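Local coordinates for protein parahox neighbor (Phaeodactylum tricornutum CCAP 1055/1, PDB 5Z5M) that acts as a fused (S)-allantoin synthase, probably hydrolysing 5-hydroxyisourate and then decarboxylating the resulting OHCU stereoselectively to (S)-allantoin, at residues Ile201-Leu206 with Gly229-Gly234. Numbering follows the deposited sequence.
Sequences IHLHRL and GPALKG
L203 meets A231 and L232 through methyl and methine groups alone, with no ring or other flat group between them. Rings from neighbouring strands lie against these aliphatic side chains: W245 touches L203, Y243 touches L232 and F218 touches A231. Within the two segments the only planar side-chain group near the contact is the guanidinium of R205, and it stays at a distance: its NH2 is 4.6 Å from L232 CD1. That group is held from outside the contact, NE by the hydroxyl of Y243, NH1 by the carbonyl of M211, and NH2 by a weak bond to the carbonyl of E237, so all three nitrogens of this buried charge are engaged.

Everything that touches runs through one methyl of L203. CG stands anti to the backbone N (chi1 -177°), and the side chain reaches across the gap with CD2 leading. CD2 comes 3.9 Å from A231 CB and 4.0 Å from L232 CD1, touching both, which lie at roughly a right angle as seen from it; L232 CG lies nearly as close, at 4.1 Å. L232 places its branch beside its own backbone N (chi1 -63°), and the two leucine side chains cross at a slant. The backbones stay well apart, 8.1 Å between the CA atoms of L203 and A231, and no hydrogen bond joins them.

Apolar neighbours also pack here: L203 on V215 and L183, A231 on L226. Strand 200-207 belongs to the four-stranded antiparallel sheet, while the short, weakly bonded strand 232-233 runs antiparallel to 182-189 in the other sheet, which makes this a piece of the hydrophobic interior of the transthyretin-like beta sandwich, in the HIU hydrolase part of the fusion protein.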
ATOM      1  N   ILE A 201       8.070 -13.876 -14.717  1.00  9.54           N
ATOM      2  CA  ILE A 201       6.947 -12.984 -14.968  1.00  8.86           C
ATOM      3  C   ILE A 201       6.456 -13.186 -16.394  1.00 11.43           C
ATOM      4  O   ILE A 201       7.237 -13.077 -17.334  1.00 14.29           O
ATOM      5  CB  ILE A 201       7.328 -11.503 -14.783  1.00  8.23           C
ATOM      6  CG1 ILE A 201       7.828 -11.222 -13.363  1.00 13.13           C
ATOM      7  CG2 ILE A 201       6.134 -10.614 -15.109  1.00 12.34           C
ATOM      8  CD1 ILE A 201       8.376  -9.801 -13.174  1.00 10.38           C
ATOM      9  N   HIS A 202       5.172 -13.499 -16.554  1.00  7.71           N
ATOM     10  CA  HIS A 202       4.581 -13.582 -17.884  1.00  8.35           C
ATOM     11  C   HIS A 202       3.673 -12.384 -18.143  1.00 11.62           C
ATOM     12  O   HIS A 202       3.206 -11.731 -17.207  1.00  8.06           O
ATOM     13  CB  HIS A 202       3.799 -14.886 -18.056  1.00  8.67           C
ATOM     14  CG  HIS A 202       4.658 -16.109 -17.985  1.00 21.61           C
ATOM     15  ND1 HIS A 202       4.140 -17.390 -18.044  1.00 22.91           N
ATOM     16  CD2 HIS A 202       5.996 -16.250 -17.865  1.00 16.16           C
ATOM     17  CE1 HIS A 202       5.127 -18.261 -17.957  1.00 24.63           C
ATOM     18  NE2 HIS A 202       6.265 -17.600 -17.846  1.00 29.25           N
ATOM     19  N   LEU A 203       3.453 -12.094 -19.421  1.00  9.38           N
ATOM     20  CA  LEU A 203       2.594 -10.992 -19.843  1.00  8.47           C
ATOM     21  C   LEU A 203       1.691 -11.440 -20.987  1.00  9.63           C
ATOM     22  O   LEU A 203       2.173 -11.932 -22.012  1.00 11.78           O
ATOM     23  CB  LEU A 203       3.433  -9.779 -20.278  1.00  7.22           C
ATOM     24  CG  LEU A 203       2.643  -8.529 -20.687  1.00  6.00           C
ATOM     25  CD1 LEU A 203       1.749  -8.038 -19.547  1.00  7.00           C
ATOM     26  CD2 LEU A 203       3.589  -7.411 -21.156  1.00 11.09           C
ATOM     27  N   HIS A 204       0.384 -11.292 -20.793  1.00  8.06           N
ATOM     28  CA  HIS A 204      -0.599 -11.552 -21.842  1.00  8.68           C
ATOM     29  C   HIS A 204      -1.324 -10.283 -22.235  1.00  9.63           C
ATOM     30  O   HIS A 204      -1.541  -9.413 -21.399  1.00 10.03           O
ATOM     31  CB  HIS A 204      -1.640 -12.577 -21.389  1.00  9.48           C
ATOM     32  CG  HIS A 204      -1.117 -13.971 -21.300  1.00 14.11           C
ATOM     33  ND1 HIS A 204      -0.317 -14.401 -20.264  1.00 16.31           N
ATOM     34  CD2 HIS A 204      -1.283 -15.041 -22.116  1.00 17.98           C
ATOM     35  CE1 HIS A 204      -0.014 -15.673 -20.443  1.00 28.44           C
ATOM     36  NE2 HIS A 204      -0.587 -16.085 -21.560  1.00 22.87           N
ATOM     37  N   ARG A 205      -1.702 -10.187 -23.505  1.00  7.18           N
ATOM     38  CA  ARG A 205      -2.681  -9.189 -23.929  1.00 10.81           C
ATOM     39  C   ARG A 205      -4.062  -9.835 -23.944  1.00 14.82           C
ATOM     40  O   ARG A 205      -4.256 -10.877 -24.569  1.00 17.07           O
ATOM     41  CB  ARG A 205      -2.346  -8.624 -25.309  1.00 11.63           C
ATOM     42  CG  ARG A 205      -3.251  -7.456 -25.722  1.00 12.43           C
ATOM     43  CD  ARG A 205      -2.937  -6.953 -27.129  1.00 18.80           C
ATOM     44  NE  ARG A 205      -1.635  -6.300 -27.209  1.00 15.06           N
ATOM     45  CZ  ARG A 205      -0.565  -6.822 -27.801  1.00 18.33           C
ATOM     46  NH1 ARG A 205      -0.632  -8.011 -28.388  1.00 15.57           N
ATOM     47  NH2 ARG A 205       0.575  -6.146 -27.819  1.00 19.49           N
ATOM     48  N   LEU A 206      -5.016  -9.225 -23.250  1.00 11.10           N
ATOM     49  CA  LEU A 206      -6.353  -9.805 -23.134  1.00 15.73           C
ATOM     50  C   LEU A 206      -7.320  -9.216 -24.147  1.00 16.79           C
ATOM     51  O   LEU A 206      -8.266  -9.881 -24.568  1.00 17.70           O
ATOM     52  CB  LEU A 206      -6.911  -9.608 -21.725  1.00 16.62           C
ATOM     53  CG  LEU A 206      -6.107 -10.190 -20.558  1.00 19.25           C
ATOM     54  CD1 LEU A 206      -6.937 -10.160 -19.283  1.00 23.65           C
ATOM     55  CD2 LEU A 206      -5.628 -11.596 -20.862  1.00 22.13           C
ATOM     56  N   GLY A 229      15.257  -5.260 -20.417  1.00 19.51           N
ATOM     57  CA  GLY A 229      14.574  -3.984 -20.527  1.00 28.22           C
ATOM     58  C   GLY A 229      13.063  -4.089 -20.605  1.00 22.56           C
ATOM     59  O   GLY A 229      12.481  -5.048 -20.106  1.00 17.68           O
ATOM     60  N   PRO A 230      12.421  -3.100 -21.243  1.00 18.70           N
ATOM     61  CA  PRO A 230      10.957  -2.996 -21.312  1.00 15.36           C
ATOM     62  C   PRO A 230      10.304  -4.236 -21.901  1.00 14.17           C
ATOM     63  O   PRO A 230      10.857  -4.852 -22.811  1.00 17.63           O
ATOM     64  CB  PRO A 230      10.732  -1.784 -22.223  1.00 23.52           C
ATOM     65  CG  PRO A 230      11.981  -0.973 -22.078  1.00 24.66           C
ATOM     66  CD  PRO A 230      13.088  -1.971 -21.917  1.00 23.53           C
ATOM     67  N   ALA A 231       9.141  -4.598 -21.370  1.00 12.13           N
ATOM     68  CA  ALA A 231       8.395  -5.755 -21.843  1.00 12.18           C
ATOM     69  C   ALA A 231       7.824  -5.511 -23.233  1.00 14.25           C
ATOM     70  O   ALA A 231       7.765  -6.415 -24.066  1.00 14.60           O
ATOM     71  CB  ALA A 231       7.273  -6.097 -20.857  1.00  7.86           C
ATOM     72  N   LEU A 232       7.381  -4.282 -23.466  1.00 11.54           N
ATOM     73  CA  LEU A 232       6.825  -3.884 -24.748  1.00  7.14           C
ATOM     74  C   LEU A 232       7.402  -2.527 -25.120  1.00 15.84           C
ATOM     75  O   LEU A 232       7.599  -1.685 -24.248  1.00 12.24           O
ATOM     76  CB  LEU A 232       5.299  -3.817 -24.684  1.00 10.40           C
ATOM     77  CG  LEU A 232       4.587  -5.138 -24.382  1.00 16.89           C
ATOM     78  CD1 LEU A 232       3.093  -4.913 -24.224  1.00 15.61           C
ATOM     79  CD2 LEU A 232       4.869  -6.162 -25.474  1.00 20.70           C
ATOM     80  N   LYS A 233       7.672  -2.316 -26.406  1.00 11.44           N
ATOM     81  CA  LYS A 233       8.275  -1.065 -26.863  1.00 14.94           C
ATOM     82  C   LYS A 233       7.785  -0.654 -28.255  1.00 13.06           C
ATOM     83  O   LYS A 233       7.901  -1.416 -29.216  1.00 16.07           O
ATOM     84  CB  LYS A 233       9.806  -1.192 -26.866  1.00 19.28           C
ATOM     85  CG  LYS A 233      10.542   0.081 -27.255  1.00 35.84           C
ATOM     86  CD  LYS A 233      12.048  -0.059 -27.062  1.00 33.50           C
ATOM     87  CE  LYS A 233      12.783   1.205 -27.494  1.00 43.76           C
ATOM     88  NZ  LYS A 233      14.243   1.143 -27.182  1.00 39.59           N
ATOM     89  N   GLY A 234       7.229   0.548 -28.363  1.00 13.64           N
ATOM     90  CA  GLY A 234       6.910   1.100 -29.667  1.00 16.78           C
ATOM     91  C   GLY A 234       5.538   0.727 -30.186  1.00 11.08           C
ATOM     92  O   GLY A 234       4.906  -0.212 -29.699  1.00 15.46           O
TER